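Local atomic coordinates of putative Lipoprotein (Shewanella oneidensis, PDB entry 3U24), a protein that is of unknown function but binds zinc ions and belongs to a family in the peptidase MA clan, so it may be a zinc-dependent hydrolase. Residues Lys346-Arg351 with Thr375-Thr380; Lys337-Leu342 with Arg447-Glu452; Val314-Phe319 with Thr380-Met385; Ala442-Arg447 with Glu530-Arg535. One frame throughout, in Å; residues are numbered along the deposited sequence. Where two conformers were deposited one is given.

Contact 1: residues Lys346-Arg351 with Thr375-Thr380; sequences KPLVVR and TYYNVT
V350 and R351 lie beside Y377 and N378 as two parallel strands, their short axes 28° apart and 4.8 Å at closest. The backbone bonds alternate in parallel fashion: V349 O takes the N-H of Y377, Y377 O that of R351 (R351 N to Y377 O 3.0 Å), and R351 O that of V379. On the face that carries R351, Y376 and N378, the guanidinium lies almost flat on the Y376 ring, the planes 23° apart and the centres separated by 4.0 Å. NH2 of R351 sits off-centre, 3.0 Å from CE2 of Y376. A turn at chi3 (143°) swings the planar head over the ring, while NE of R351 donates to OD1 of N378 at 2.7 Å; NH1 adds a weaker bond to the same oxygen. An alanine in place of R351 removes both donors, which would probably leave N378 OD1 without these partners and the Y376 face without its stacked cation. The reverse face, with V350, Y377 and V379, is largely apolar, as suits the side covered by helix 319-337: CG1 of V350 meets CG2 of V379 at 3.8 Å, and from the preceding loop CG of L348 packs on CB of Y377 at 4.1 Å. That helix contributes V323 and I327, the Y377 hydroxyl bonds to N406 of the helix bearing H408 and E409, and strand 362-364 runs antiparallel along the other edge of strand 376-379.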
loop_
_atom_site.group_PDB
_atom_site.type_symbol
_atom_site.label_atom_id
_atom_site.label_comp_id
_atom_site.label_asym_id
_atom_site.label_seq_id
_atom_site.Cartn_x
_atom_site.Cartn_y
_atom_site.Cartn_z
ATOM N N LYS A 346 5.631 17.248 19.180
ATOM C CA LYS A 346 4.744 16.531 18.271
ATOM C C LYS A 346 4.546 15.112 18.851
ATOM O O LYS A 346 4.895 14.106 18.193
ATOM C CB LYS A 346 5.322 16.507 16.840
ATOM C CG LYS A 346 5.192 17.835 16.087
ATOM C CD LYS A 346 6.026 17.891 14.806
ATOM C CE LYS A 346 6.380 19.328 14.408
ATOM N NZ LYS A 346 7.322 19.432 13.248
ATOM N N PRO A 347 3.969 15.020 20.086
ATOM C CA PRO A 347 3.895 13.722 20.747
ATOM C C PRO A 347 2.843 12.845 20.052
ATOM O O PRO A 347 1.744 13.327 19.756
ATOM C CB PRO A 347 3.460 14.089 22.166
ATOM C CG PRO A 347 2.566 15.263 21.967
ATOM C CD PRO A 347 3.085 15.999 20.754
ATOM N N LEU A 348 3.181 11.580 19.790
ATOM C CA LEU A 348 2.294 10.698 19.034
ATOM C C LEU A 348 1.220 10.140 19.931
ATOM O O LEU A 348 1.516 9.551 20.969
ATOM C CB LEU A 348 3.095 9.556 18.406
ATOM C CG LEU A 348 2.364 8.518 17.541
ATOM C CD1 LEU A 348 1.450 9.129 16.487
ATOM C CD2 LEU A 348 3.414 7.603 16.918
ATOM N N VAL A 349 -0.027 10.289 19.517
ATOM C CA VAL A 349 -1.146 9.837 20.321
ATOM C C VAL A 349 -1.557 8.418 19.952
ATOM O O VAL A 349 -2.038 8.186 18.843
ATOM C CB VAL A 349 -2.390 10.728 20.114
ATOM C CG1 VAL A 349 -3.565 10.169 20.932
ATOM C CG2 VAL A 349 -2.072 12.186 20.468
ATOM N N VAL A 350 -1.415 7.476 20.881
ATOM C CA VAL A 350 -1.849 6.129 20.589
ATOM C C VAL A 350 -3.308 6.097 20.889
ATOM O O VAL A 350 -3.727 6.588 21.913
ATOM C CB VAL A 350 -1.161 5.066 21.440
ATOM C CG1 VAL A 350 -1.617 3.688 20.988
ATOM C CG2 VAL A 350 0.345 5.185 21.326
ATOM N N ARG A 351 -4.082 5.535 19.974
ATOM C CA ARG A 351 -5.511 5.389 20.168
ATOM C C ARG A 351 -5.925 4.005 19.738
ATOM O O ARG A 351 -5.354 3.402 18.826
ATOM C CB ARG A 351 -6.318 6.448 19.388
ATOM C CG ARG A 351 -7.155 5.915 18.218
ATOM C CD ARG A 351 -7.845 7.029 17.441
ATOM N NE ARG A 351 -7.878 6.751 16.003
ATOM C CZ ARG A 351 -8.274 7.614 15.065
ATOM N NH1 ARG A 351 -8.229 7.259 13.782
ATOM N NH2 ARG A 351 -8.709 8.827 15.392
ATOM N N THR A 375 -3.282 13.415 13.545
ATOM C CA THR A 375 -2.527 12.185 13.245
ATOM C C THR A 375 -2.493 11.281 14.450
ATOM O O THR A 375 -2.067 11.714 15.503
ATOM C CB THR A 375 -1.052 12.485 12.839
ATOM O OG1 THR A 375 -1.026 13.412 11.743
ATOM C CG2 THR A 375 -0.318 11.191 12.419
ATOM N N TYR A 376 -2.913 10.027 14.284
ATOM C CA TYR A 376 -2.869 9.008 15.353
ATOM C C TYR A 376 -2.116 7.702 15.008
ATOM O O TYR A 376 -1.968 7.340 13.847
ATOM C CB TYR A 376 -4.290 8.575 15.729
ATOM C CG TYR A 376 -5.246 9.698 15.987
ATOM C CD1 TYR A 376 -5.401 10.229 17.271
ATOM C CD2 TYR A 376 -6.020 10.229 14.953
ATOM C CE1 TYR A 376 -6.294 11.266 17.511
ATOM C CE2 TYR A 376 -6.917 11.269 15.189
ATOM C CZ TYR A 376 -7.047 11.782 16.464
ATOM O OH TYR A 376 -7.920 12.822 16.689
ATOM N N TYR A 377 -1.714 6.969 16.049
ATOM C CA TYR A 377 -1.284 5.577 15.927
ATOM C C TYR A 377 -2.457 4.684 16.342
ATOM O O TYR A 377 -2.741 4.522 17.536
ATOM C CB TYR A 377 -0.063 5.333 16.816
ATOM C CG TYR A 377 0.689 4.022 16.651
ATOM C CD1 TYR A 377 0.502 3.191 15.561
ATOM C CD2 TYR A 377 1.660 3.665 17.571
ATOM C CE1 TYR A 377 1.223 2.015 15.422
ATOM C CE2 TYR A 377 2.402 2.510 17.443
ATOM C CZ TYR A 377 2.187 1.685 16.368
ATOM O OH TYR A 377 2.904 0.522 16.272
ATOM N N ASN A 378 -3.135 4.137 15.339
ATOM C CA ASN A 378 -4.241 3.198 15.512
ATOM C C ASN A 378 -3.729 1.810 15.900
ATOM O O ASN A 378 -3.081 1.139 15.109
ATOM C CB ASN A 378 -5.051 3.075 14.221
ATOM C CG ASN A 378 -5.709 4.373 13.821
ATOM O OD1 ASN A 378 -6.285 5.068 14.654
ATOM N ND2 ASN A 378 -5.631 4.711 12.535
ATOM N N VAL A 379 -4.020 1.393 17.123
ATOM C CA VAL A 379 -3.597 0.095 17.621
ATOM C C VAL A 379 -4.880 -0.598 18.039
ATOM O O VAL A 379 -5.587 -0.075 18.909
ATOM C CB VAL A 379 -2.690 0.266 18.846
ATOM C CG1 VAL A 379 -2.489 -1.061 19.554
ATOM C CG2 VAL A 379 -1.351 0.863 18.425
ATOM N N THR A 380 -5.209 -1.725 17.410
ATOM C CA THR A 380 -6.480 -2.408 17.702
ATOM C C THR A 380 -6.415 -3.252 18.955
ATOM O O THR A 380 -5.661 -4.249 18.955
ATOM C CB THR A 380 -6.950 -3.327 16.559
ATOM O OG1 THR A 380 -6.943 -2.562 15.346
ATOM C CG2 THR A 380 -8.394 -3.875 16.850
#

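Contact 2: residues Lys337-Leu342 with Arg447-Glu452; sequences KNIVTL and RMMLEE
I339 pushes two branches against the selenomethionines M448 and M449. Its chi1 of -71° sets CG2 opposite the backbone N and sends CG1, with CD1 beyond it, to the side of that N. CG2 runs past the end of M448, whose chain heads the opposite way, and meets both CE and SE; CE of M448 is 3.5 Å from CG2 of I339, a tight fit. CD1 goes on to M449, which crosses it at about a right angle, with SE of M449 3.6 Å from CD1 of I339, and lies near SE of M448 too. Bends at chi2 and chi3 curl both selenomethionines, as an unbranched, flexible methionine-type chain can, to follow the shape of the isoleucine. CB of E452 lies 4.1 Å from CD1 of I339, and CD of K337 rests 3.9 Å from O of E452. Cutting I339 back to an alanine takes away CG2 and CD1 and is likely to open a gap beside both selenomethionines. M448 and M449 also touch P412, between H408 and H414 in the sequence. A Schellman motif closes helix 319-337 at N338, and I339 after it packs on the C-terminal turn of helix 435-451, which supplies the zinc ligand E439.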
loop_
_atom_site.group_PDB
_atom_site.type_symbol
_atom_site.label_atom_id
_atom_site.label_comp_id
_atom_site.label_asym_id
_atom_site.label_seq_id
_atom_site.Cartn_x
_atom_site.Cartn_y
_atom_site.Cartn_z
ATOM N N LYS A 337 21.112 7.726 21.070
ATOM C CA LYS A 337 22.048 7.226 20.058
ATOM C C LYS A 337 22.230 8.190 18.891
ATOM O O LYS A 337 22.968 7.903 17.947
ATOM C CB LYS A 337 21.573 5.853 19.535
ATOM C CG LYS A 337 21.491 4.801 20.633
ATOM C CD LYS A 337 22.864 4.284 20.998
ATOM C CE LYS A 337 22.874 3.550 22.339
ATOM N NZ LYS A 337 24.178 2.828 22.443
ATOM N N ASN A 338 21.551 9.333 18.942
ATOM C CA ASN A 338 21.689 10.327 17.892
ATOM C C ASN A 338 21.351 9.833 16.510
ATOM O O ASN A 338 22.054 10.117 15.555
ATOM C CB ASN A 338 23.122 10.845 17.861
ATOM C CG ASN A 338 23.307 11.965 18.812
ATOM O OD1 ASN A 338 22.528 12.927 18.790
ATOM N ND2 ASN A 338 24.301 11.860 19.657
ATOM N N ILE A 339 20.257 9.109 16.402
ATOM C CA ILE A 339 19.861 8.524 15.154
ATOM C C ILE A 339 19.169 9.567 14.233
ATOM O O ILE A 339 19.462 9.644 13.053
ATOM C CB ILE A 339 19.000 7.321 15.481
ATOM C CG1 ILE A 339 19.937 6.244 16.066
ATOM C CG2 ILE A 339 18.206 6.869 14.256
ATOM C CD1 ILE A 339 19.250 4.944 16.441
ATOM N N VAL A 340 18.304 10.400 14.793
ATOM C CA VAL A 340 17.570 11.395 14.005
ATOM C C VAL A 340 16.925 12.380 14.980
ATOM O O VAL A 340 16.507 11.984 16.037
ATOM C CB VAL A 340 16.493 10.702 13.117
ATOM C CG1 VAL A 340 15.345 10.215 13.972
ATOM C CG2 VAL A 340 15.996 11.620 12.031
ATOM N N THR A 341 16.868 13.660 14.658
ATOM C CA THR A 341 16.208 14.628 15.536
ATOM C C THR A 341 14.709 14.343 15.587
ATOM O O THR A 341 14.052 14.285 14.557
ATOM C CB THR A 341 16.408 16.084 15.048
ATOM O OG1 THR A 341 17.805 16.362 14.909
ATOM C CG2 THR A 341 15.754 17.131 16.036
ATOM N N LEU A 342 14.181 14.186 16.782
ATOM C CA LEU A 342 12.745 14.111 17.011
ATOM C C LEU A 342 12.253 15.374 17.728
ATOM O O LEU A 342 12.954 15.893 18.556
ATOM C CB LEU A 342 12.445 12.897 17.890
ATOM C CG LEU A 342 12.868 11.559 17.320
ATOM C CD1 LEU A 342 12.705 10.486 18.396
ATOM C CD2 LEU A 342 12.058 11.264 16.057
ATOM N N ARG A 447 16.287 -2.521 10.706
ATOM C CA ARG A 447 17.641 -3.006 10.631
ATOM C C ARG A 447 18.620 -2.025 11.280
ATOM O O ARG A 447 19.452 -2.403 12.116
ATOM C CB ARG A 447 17.967 -3.306 9.167
ATOM C CG ARG A 447 19.425 -3.471 8.806
ATOM C CD ARG A 447 20.036 -4.753 9.270
ATOM N NE ARG A 447 19.429 -5.883 8.560
ATOM C CZ ARG A 447 19.982 -7.096 8.400
ATOM N NH1 ARG A 447 21.206 -7.376 8.899
ATOM N NH2 ARG A 447 19.284 -8.017 7.722
HETATM N N MSE A 448 18.497 -0.759 10.904
HETATM C CA MSE A 448 19.364 0.305 11.425
HETATM C C MSE A 448 19.270 0.367 12.952
HETATM O O MSE A 448 20.285 0.418 13.605
HETATM C CB MSE A 448 18.973 1.644 10.796
HETATM C CG MSE A 448 19.808 2.823 11.217
HETATM SE SE MSE A 448 19.037 3.612 12.825
HETATM C CE MSE A 448 17.380 4.354 12.042
HETATM N N MSE A 449 18.066 0.348 13.527
HETATM C CA MSE A 449 17.955 0.374 15.018
HETATM C C MSE A 449 18.683 -0.784 15.718
HETATM O O MSE A 449 19.348 -0.560 16.714
HETATM C CB MSE A 449 16.503 0.360 15.483
HETATM C CG MSE A 449 15.760 1.602 15.107
HETATM SE SE MSE A 449 16.179 3.085 16.321
HETATM C CE MSE A 449 14.795 2.664 17.709
ATOM N N LEU A 450 18.537 -1.998 15.192
ATOM C CA LEU A 450 19.229 -3.131 15.756
ATOM C C LEU A 450 20.726 -2.993 15.560
ATOM O O LEU A 450 21.502 -3.246 16.498
ATOM C CB LEU A 450 18.752 -4.461 15.164
ATOM C CG LEU A 450 17.344 -4.979 15.462
ATOM C CD1 LEU A 450 17.188 -6.404 14.919
ATOM C CD2 LEU A 450 17.091 -5.008 16.922
ATOM N N GLU A 451 21.145 -2.586 14.367
ATOM C CA GLU A 451 22.592 -2.385 14.118
ATOM C C GLU A 451 23.190 -1.375 15.086
ATOM O O GLU A 451 24.359 -1.528 15.482
ATOM C CB GLU A 451 22.892 -1.926 12.685
ATOM C CG GLU A 451 22.634 -2.975 11.599
ATOM C CD GLU A 451 22.952 -2.486 10.192
ATOM O OE1 GLU A 451 23.126 -1.252 9.987
ATOM O OE2 GLU A 451 23.040 -3.346 9.278
ATOM N N GLU A 452 22.397 -0.367 15.469
ATOM C CA GLU A 452 22.878 0.703 16.374
ATOM C C GLU A 452 22.757 0.300 17.836
ATOM O O GLU A 452 23.047 1.096 18.734
ATOM C CB GLU A 452 22.101 2.022 16.166
ATOM C CG GLU A 452 22.383 2.743 14.873
ATOM C CD GLU A 452 23.864 2.967 14.632
ATOM O OE1 GLU A 452 24.520 3.615 15.494
ATOM O OE2 GLU A 452 24.375 2.495 13.572
#

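Contact 3: residues Val314-Phe319 with Thr380-Met385; sequences VKRDDF and TPLDGM
R316 reaches across with its chain extended and holds the carbonyl oxygen of L382 by two nitrogens. NE of R316 donates to L382 O at 2.9 Å and NH2 of R316 to the same O at 3.0 Å. Both come from one face of the carbonyl, NE tilted from its plane and NH2 well above it. R316 uses the NE side of its guanidinium, and the shared oxygen makes both bonds bent. NH2 of R316 also makes a weak bond to M385 O at 3.4 Å, while NH1 of R316 donates to a water at 2.8 Å that in turn gives a weak bond to M385 O. All three guanidinium nitrogens thus have an acceptor, two of these being main-chain oxygens of an irregular loop, that of M385 only weakly bonded. An arginine suits this place because its N-H groups spread over several directions at once. Next to the polar atoms, CB of L382 lies 4.0 Å from CG of R316, and CD1 of L382 packs on F319, 4.3 Å from its CG. Two N-H groups of the turn are met locally: D318 N bonds to K315 O and F319 N to R316 O. The whole is a loop-to-loop tie by an arginine on main-chain carbonyls, set where the chain enters helices 319-337 and 387-396 and close to the zinc site of H313 and E391.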
loop_
_atom_site.group_PDB
_atom_site.type_symbol
_atom_site.label_atom_id
_atom_site.label_comp_id
_atom_site.label_asym_id
_atom_site.label_seq_id
_atom_site.Cartn_x
_atom_site.Cartn_y
_atom_site.Cartn_z
ATOM N N VAL A 314 3.114 -10.015 25.328
ATOM C CA VAL A 314 2.383 -9.209 26.284
ATOM C C VAL A 314 1.052 -9.886 26.560
ATOM O O VAL A 314 0.504 -10.553 25.677
ATOM C CB VAL A 314 2.180 -7.736 25.799
ATOM C CG1 VAL A 314 1.258 -7.683 24.587
ATOM C CG2 VAL A 314 1.629 -6.895 26.937
ATOM N N LYS A 315 0.562 -9.743 27.789
ATOM C CA LYS A 315 -0.781 -10.187 28.160
ATOM C C LYS A 315 -1.772 -9.403 27.321
ATOM O O LYS A 315 -1.583 -8.225 27.080
ATOM C CB LYS A 315 -1.088 -9.960 29.660
ATOM C CG LYS A 315 -0.742 -11.128 30.586
ATOM C CD LYS A 315 -0.726 -10.721 32.067
ATOM C CE LYS A 315 0.706 -10.477 32.599
ATOM N NZ LYS A 315 0.783 -9.485 33.720
ATOM N N ARG A 316 -2.823 -10.083 26.903
ATOM C CA ARG A 316 -3.777 -9.570 25.962
ATOM C C ARG A 316 -4.372 -8.218 26.336
ATOM O O ARG A 316 -4.376 -7.310 25.517
ATOM C CB ARG A 316 -4.868 -10.606 25.833
ATOM C CG ARG A 316 -6.064 -10.204 25.018
ATOM C CD ARG A 316 -7.158 -11.279 25.091
ATOM N NE ARG A 316 -8.207 -10.934 24.147
ATOM C CZ ARG A 316 -9.307 -11.641 23.937
ATOM N NH1 ARG A 316 -9.520 -12.778 24.601
ATOM N NH2 ARG A 316 -10.194 -11.205 23.051
ATOM N N ASP A 317 -4.876 -8.107 27.558
ATOM C CA ASP A 317 -5.537 -6.891 28.024
ATOM C C ASP A 317 -4.550 -5.689 28.176
ATOM O O ASP A 317 -4.984 -4.549 28.225
ATOM C CB ASP A 317 -6.288 -7.167 29.344
ATOM C CG ASP A 317 -7.620 -7.969 29.155
ATOM O OD1 ASP A 317 -8.029 -8.299 28.016
ATOM O OD2 ASP A 317 -8.274 -8.265 30.187
ATOM N N ASP A 318 -3.238 -5.953 28.191
ATOM C CA ASP A 318 -2.223 -4.905 28.247
ATOM C C ASP A 318 -1.588 -4.526 26.906
ATOM O O ASP A 318 -0.615 -3.815 26.881
ATOM C CB ASP A 318 -1.124 -5.308 29.229
ATOM C CG ASP A 318 -1.657 -5.479 30.638
ATOM O OD1 ASP A 318 -2.611 -4.759 31.006
ATOM O OD2 ASP A 318 -1.127 -6.348 31.362
ATOM N N PHE A 319 -2.146 -4.992 25.805
ATOM C CA PHE A 319 -1.535 -4.829 24.507
ATOM C C PHE A 319 -1.321 -3.325 24.206
ATOM O O PHE A 319 -0.210 -2.880 23.912
ATOM C CB PHE A 319 -2.401 -5.496 23.426
ATOM C CG PHE A 319 -1.810 -5.420 22.052
ATOM C CD1 PHE A 319 -0.741 -6.208 21.703
ATOM C CD2 PHE A 319 -2.336 -4.564 21.098
ATOM C CE1 PHE A 319 -0.183 -6.132 20.424
ATOM C CE2 PHE A 319 -1.786 -4.479 19.815
ATOM C CZ PHE A 319 -0.697 -5.246 19.485
ATOM N N THR A 380 -5.209 -1.725 17.410
ATOM C CA THR A 380 -6.480 -2.408 17.702
ATOM C C THR A 380 -6.415 -3.252 18.955
ATOM O O THR A 380 -5.661 -4.249 18.955
ATOM C CB THR A 380 -6.950 -3.327 16.559
ATOM O OG1 THR A 380 -6.943 -2.562 15.346
ATOM C CG2 THR A 380 -8.394 -3.875 16.850
ATOM N N PRO A 381 -7.217 -2.873 20.009
ATOM C CA PRO A 381 -7.341 -3.818 21.123
ATOM C C PRO A 381 -7.865 -5.193 20.637
ATOM O O PRO A 381 -8.474 -5.335 19.538
ATOM C CB PRO A 381 -8.312 -3.117 22.135
ATOM C CG PRO A 381 -8.931 -1.974 21.410
ATOM C CD PRO A 381 -8.027 -1.641 20.238
ATOM N N LEU A 382 -7.560 -6.195 21.450
ATOM C CA LEU A 382 -7.938 -7.557 21.161
ATOM C C LEU A 382 -9.219 -7.840 21.957
ATOM O O LEU A 382 -9.191 -8.418 23.040
ATOM C CB LEU A 382 -6.772 -8.478 21.518
ATOM C CG LEU A 382 -5.439 -7.967 20.975
ATOM C CD1 LEU A 382 -4.284 -8.879 21.333
ATOM C CD2 LEU A 382 -5.553 -7.769 19.473
ATOM N N ASP A 383 -10.323 -7.333 21.426
ATOM C CA ASP A 383 -11.677 -7.650 21.884
ATOM C C ASP A 383 -12.406 -8.052 20.617
ATOM O O ASP A 383 -12.016 -7.632 19.515
ATOM C CB ASP A 383 -12.362 -6.427 22.517
ATOM C CG ASP A 383 -12.326 -5.162 21.607
ATOM O OD1 ASP A 383 -11.478 -4.290 21.864
ATOM O OD2 ASP A 383 -13.130 -5.025 20.646
ATOM N N GLY A 384 -13.456 -8.846 20.752
ATOM C CA GLY A 384 -14.212 -9.322 19.584
ATOM C C GLY A 384 -13.705 -10.681 19.140
ATOM O O GLY A 384 -14.471 -11.664 19.099
HETATM N N MSE A 385 -12.407 -10.721 18.819
HETATM C CA MSE A 385 -11.668 -11.969 18.602
HETATM C C MSE A 385 -11.972 -13.026 19.711
HETATM O O MSE A 385 -12.278 -12.686 20.863
HETATM C CB MSE A 385 -10.151 -11.681 18.538
HETATM C CG MSE A 385 -9.650 -10.856 17.311
HETATM SE SE MSE A 385 -7.661 -10.911 17.054
HETATM C CE MSE A 385 -7.518 -9.959 15.332
HETATM O O HOH W 1 -12.073 -13.898 24.122
#

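Contact 4: residues Ala442-Arg447 with Glu530-Arg535; sequences AVYTER and EIYDFR
Y444 and R535 both send CG away from their backbone N (chi1 162° in Y444), which carries each side chain out from its own helix toward the other, and a bend at chi3 (82°) then turns the R535 head to the tyrosine. NH1 of R535 donates to OH of Y444 at 2.8 Å in a bent bond, with the guanidinium standing nearly perpendicular to the ring. The hydroxyl is also bonded to NE2 of H552, so this buried oxygen has two polar partners, and CD of R535 lies close beside it, 3.2 Å from OH of Y444. A tyrosine fits here because its ring can pack in apolar surroundings while its hydroxyl serves these partners. Over one face sits CG2 of I531, 4.0 Å from the centroid of the Y444 ring, a CH-pi contact offset toward the CG side; the beta-branch of isoleucine puts a methyl close to its own helix, where it can rest on the ring face. At the ring edge CD1 of Y444 meets CD2 of Y532 at 4.0 Å, the two side chains crossing at about a right angle. R447 contributes its aliphatic part, its CG lying 3.7 Å from CE2 of Y532, while its NE bonds to Y465. The Y532 hydroxyl goes to E451. The helix axes of the two segments are 9.9 Å apart at closest and 55° in direction; the backbones come nearest at Y444 and Y532, and Y444 contributes the largest share of the buried area. Helix 548-555 closes over Y444, I531 and R535 through L548, F551 and F555, helix 563-571 adds V563 against I531, and helix 459-485 backs R447.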
loop_
_atom_site.group_PDB
_atom_site.type_symbol
_atom_site.label_atom_id
_atom_site.label_comp_id
_atom_site.label_asym_id
_atom_site.label_seq_id
_atom_site.Cartn_x
_atom_site.Cartn_y
_atom_site.Cartn_z
ATOM N N ALA A 442 10.600 2.468 6.384
ATOM C CA ALA A 442 10.158 1.835 7.608
ATOM C C ALA A 442 10.890 0.527 7.819
ATOM O O ALA A 442 11.327 0.281 8.928
ATOM C CB ALA A 442 8.655 1.622 7.621
ATOM N N VAL A 443 11.057 -0.283 6.770
ATOM C CA VAL A 443 11.842 -1.557 6.857
ATOM C C VAL A 443 13.316 -1.324 7.199
ATOM O O VAL A 443 13.898 -1.989 8.059
ATOM C CB VAL A 443 11.682 -2.382 5.566
ATOM C CG1 VAL A 443 12.471 -3.713 5.590
ATOM C CG2 VAL A 443 10.183 -2.616 5.301
ATOM N N TYR A 444 13.899 -0.320 6.565
ATOM C CA TYR A 444 15.292 0.097 6.841
ATOM C C TYR A 444 15.453 0.435 8.313
ATOM O O TYR A 444 16.419 -0.018 8.966
ATOM C CB TYR A 444 15.700 1.256 5.943
ATOM C CG TYR A 444 16.900 1.995 6.439
ATOM C CD1 TYR A 444 18.177 1.506 6.224
ATOM C CD2 TYR A 444 16.763 3.148 7.197
ATOM C CE1 TYR A 444 19.281 2.196 6.714
ATOM C CE2 TYR A 444 17.850 3.805 7.691
ATOM C CZ TYR A 444 19.110 3.325 7.456
ATOM O OH TYR A 444 20.202 4.016 7.963
ATOM N N THR A 445 14.481 1.131 8.901
ATOM C CA THR A 445 14.683 1.531 10.303
ATOM C C THR A 445 14.790 0.359 11.280
ATOM O O THR A 445 15.507 0.437 12.279
ATOM C CB THR A 445 13.657 2.551 10.820
ATOM O OG1 THR A 445 12.358 1.963 10.812
ATOM C CG2 THR A 445 13.716 3.833 10.017
ATOM N N GLU A 446 14.111 -0.732 10.972
ATOM C CA GLU A 446 14.201 -1.913 11.800
ATOM C C GLU A 446 15.668 -2.411 11.863
ATOM O O GLU A 446 16.230 -2.641 12.937
ATOM C CB GLU A 446 13.279 -3.014 11.263
ATOM C CG GLU A 446 11.859 -2.563 10.948
ATOM C CD GLU A 446 11.094 -3.537 10.052
ATOM O OE1 GLU A 446 11.678 -4.564 9.646
ATOM O OE2 GLU A 446 9.907 -3.276 9.745
ATOM N N ARG A 447 16.287 -2.521 10.706
ATOM C CA ARG A 447 17.641 -3.006 10.631
ATOM C C ARG A 447 18.620 -2.025 11.280
ATOM O O ARG A 447 19.452 -2.403 12.116
ATOM C CB ARG A 447 17.967 -3.306 9.167
ATOM C CG ARG A 447 19.425 -3.471 8.806
ATOM C CD ARG A 447 20.036 -4.753 9.270
ATOM N NE ARG A 447 19.429 -5.883 8.560
ATOM C CZ ARG A 447 19.982 -7.096 8.400
ATOM N NH1 ARG A 447 21.206 -7.376 8.899
ATOM N NH2 ARG A 447 19.284 -8.017 7.722
ATOM N N GLU A 530 17.258 -0.405 -1.741
ATOM C CA GLU A 530 17.846 0.826 -2.312
ATOM C C GLU A 530 18.335 1.790 -1.243
ATOM O O GLU A 530 19.357 2.399 -1.419
ATOM C CB GLU A 530 16.889 1.557 -3.269
ATOM C CG GLU A 530 16.770 0.959 -4.657
ATOM C CD GLU A 530 16.046 1.896 -5.624
ATOM O OE1 GLU A 530 14.810 1.987 -5.554
ATOM O OE2 GLU A 530 16.703 2.582 -6.428
ATOM N N ILE A 531 17.601 1.937 -0.149
ATOM C CA ILE A 531 17.982 2.838 0.947
ATOM C C ILE A 531 19.255 2.356 1.670
ATOM O O ILE A 531 20.218 3.141 1.861
ATOM C CB ILE A 531 16.832 3.053 1.966
ATOM C CG1 ILE A 531 15.664 3.790 1.308
ATOM C CG2 ILE A 531 17.308 3.854 3.175
ATOM C CD1 ILE A 531 14.392 3.827 2.151
ATOM N N TYR A 532 19.284 1.081 2.041
ATOM C CA TYR A 532 20.465 0.495 2.688
ATOM C C TYR A 532 21.681 0.555 1.770
ATOM O O TYR A 532 22.745 0.984 2.203
ATOM C CB TYR A 532 20.219 -0.967 3.124
ATOM C CG TYR A 532 21.205 -1.453 4.149
ATOM C CD1 TYR A 532 22.440 -1.990 3.770
ATOM C CD2 TYR A 532 20.920 -1.373 5.519
ATOM C CE1 TYR A 532 23.358 -2.448 4.726
ATOM C CE2 TYR A 532 21.844 -1.795 6.499
ATOM C CZ TYR A 532 23.072 -2.318 6.098
ATOM O OH TYR A 532 23.983 -2.753 7.061
ATOM N N ASP A 533 21.546 0.128 0.522
ATOM C CA ASP A 533 22.682 0.217 -0.427
ATOM C C ASP A 533 23.102 1.682 -0.662
ATOM O O ASP A 533 24.266 1.975 -0.674
ATOM C CB ASP A 533 22.374 -0.437 -1.769
ATOM C CG ASP A 533 22.135 -1.954 -1.657
ATOM O OD1 ASP A 533 22.564 -2.575 -0.628
ATOM O OD2 ASP A 533 21.507 -2.510 -2.623
ATOM N N PHE A 534 22.158 2.598 -0.825
ATOM C CA PHE A 534 22.544 4.003 -0.908
ATOM C C PHE A 534 23.281 4.464 0.345
ATOM O O PHE A 534 24.257 5.165 0.244
ATOM C CB PHE A 534 21.347 4.922 -1.171
ATOM C CG PHE A 534 21.684 6.396 -1.136
ATOM C CD1 PHE A 534 22.809 6.886 -1.806
ATOM C CD2 PHE A 534 20.875 7.279 -0.465
ATOM C CE1 PHE A 534 23.118 8.229 -1.776
ATOM C CE2 PHE A 534 21.161 8.624 -0.447
ATOM C CZ PHE A 534 22.297 9.107 -1.070
ATOM N N ARG A 535 22.830 4.050 1.521
ATOM C CA ARG A 535 23.529 4.433 2.724
ATOM C C ARG A 535 24.970 3.947 2.692
ATOM O O ARG A 535 25.895 4.725 2.970
ATOM C CB ARG A 535 22.865 3.946 3.979
ATOM C CG ARG A 535 23.636 4.419 5.185
ATOM C CD ARG A 535 23.062 3.866 6.449
ATOM N NE ARG A 535 23.523 2.519 6.707
ATOM C CZ ARG A 535 23.190 1.813 7.768
ATOM N NH1 ARG A 535 22.329 2.295 8.672
ATOM N NH2 ARG A 535 23.718 0.618 7.927
#

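Contacts 2 and 4 are the buried ones, and both use helix 435-451; they share R447, and E451 joins them through a salt bridge to R535. Contact 2 is mainly apolar, with no hydrogen bond between its segments, whereas contact 4 mixes ring packing with a bond to a buried hydroxyl. Contacts 1 and 3 are only partly buried and share T380; F319, at the start of helix 319-337, touches V379, and that helix also packs on V350 and Y377 of contact 1. Contact 1 has the strand pairing and a stacked arginine, contact 3 an arginine on loop carbonyls. Contacts 1, 2 and 4 lie around the site of H408, H414 and E439, with Y377, M449 and Y444 about 10 to 13 Å from its zinc ion; contact 3 lies beside H313.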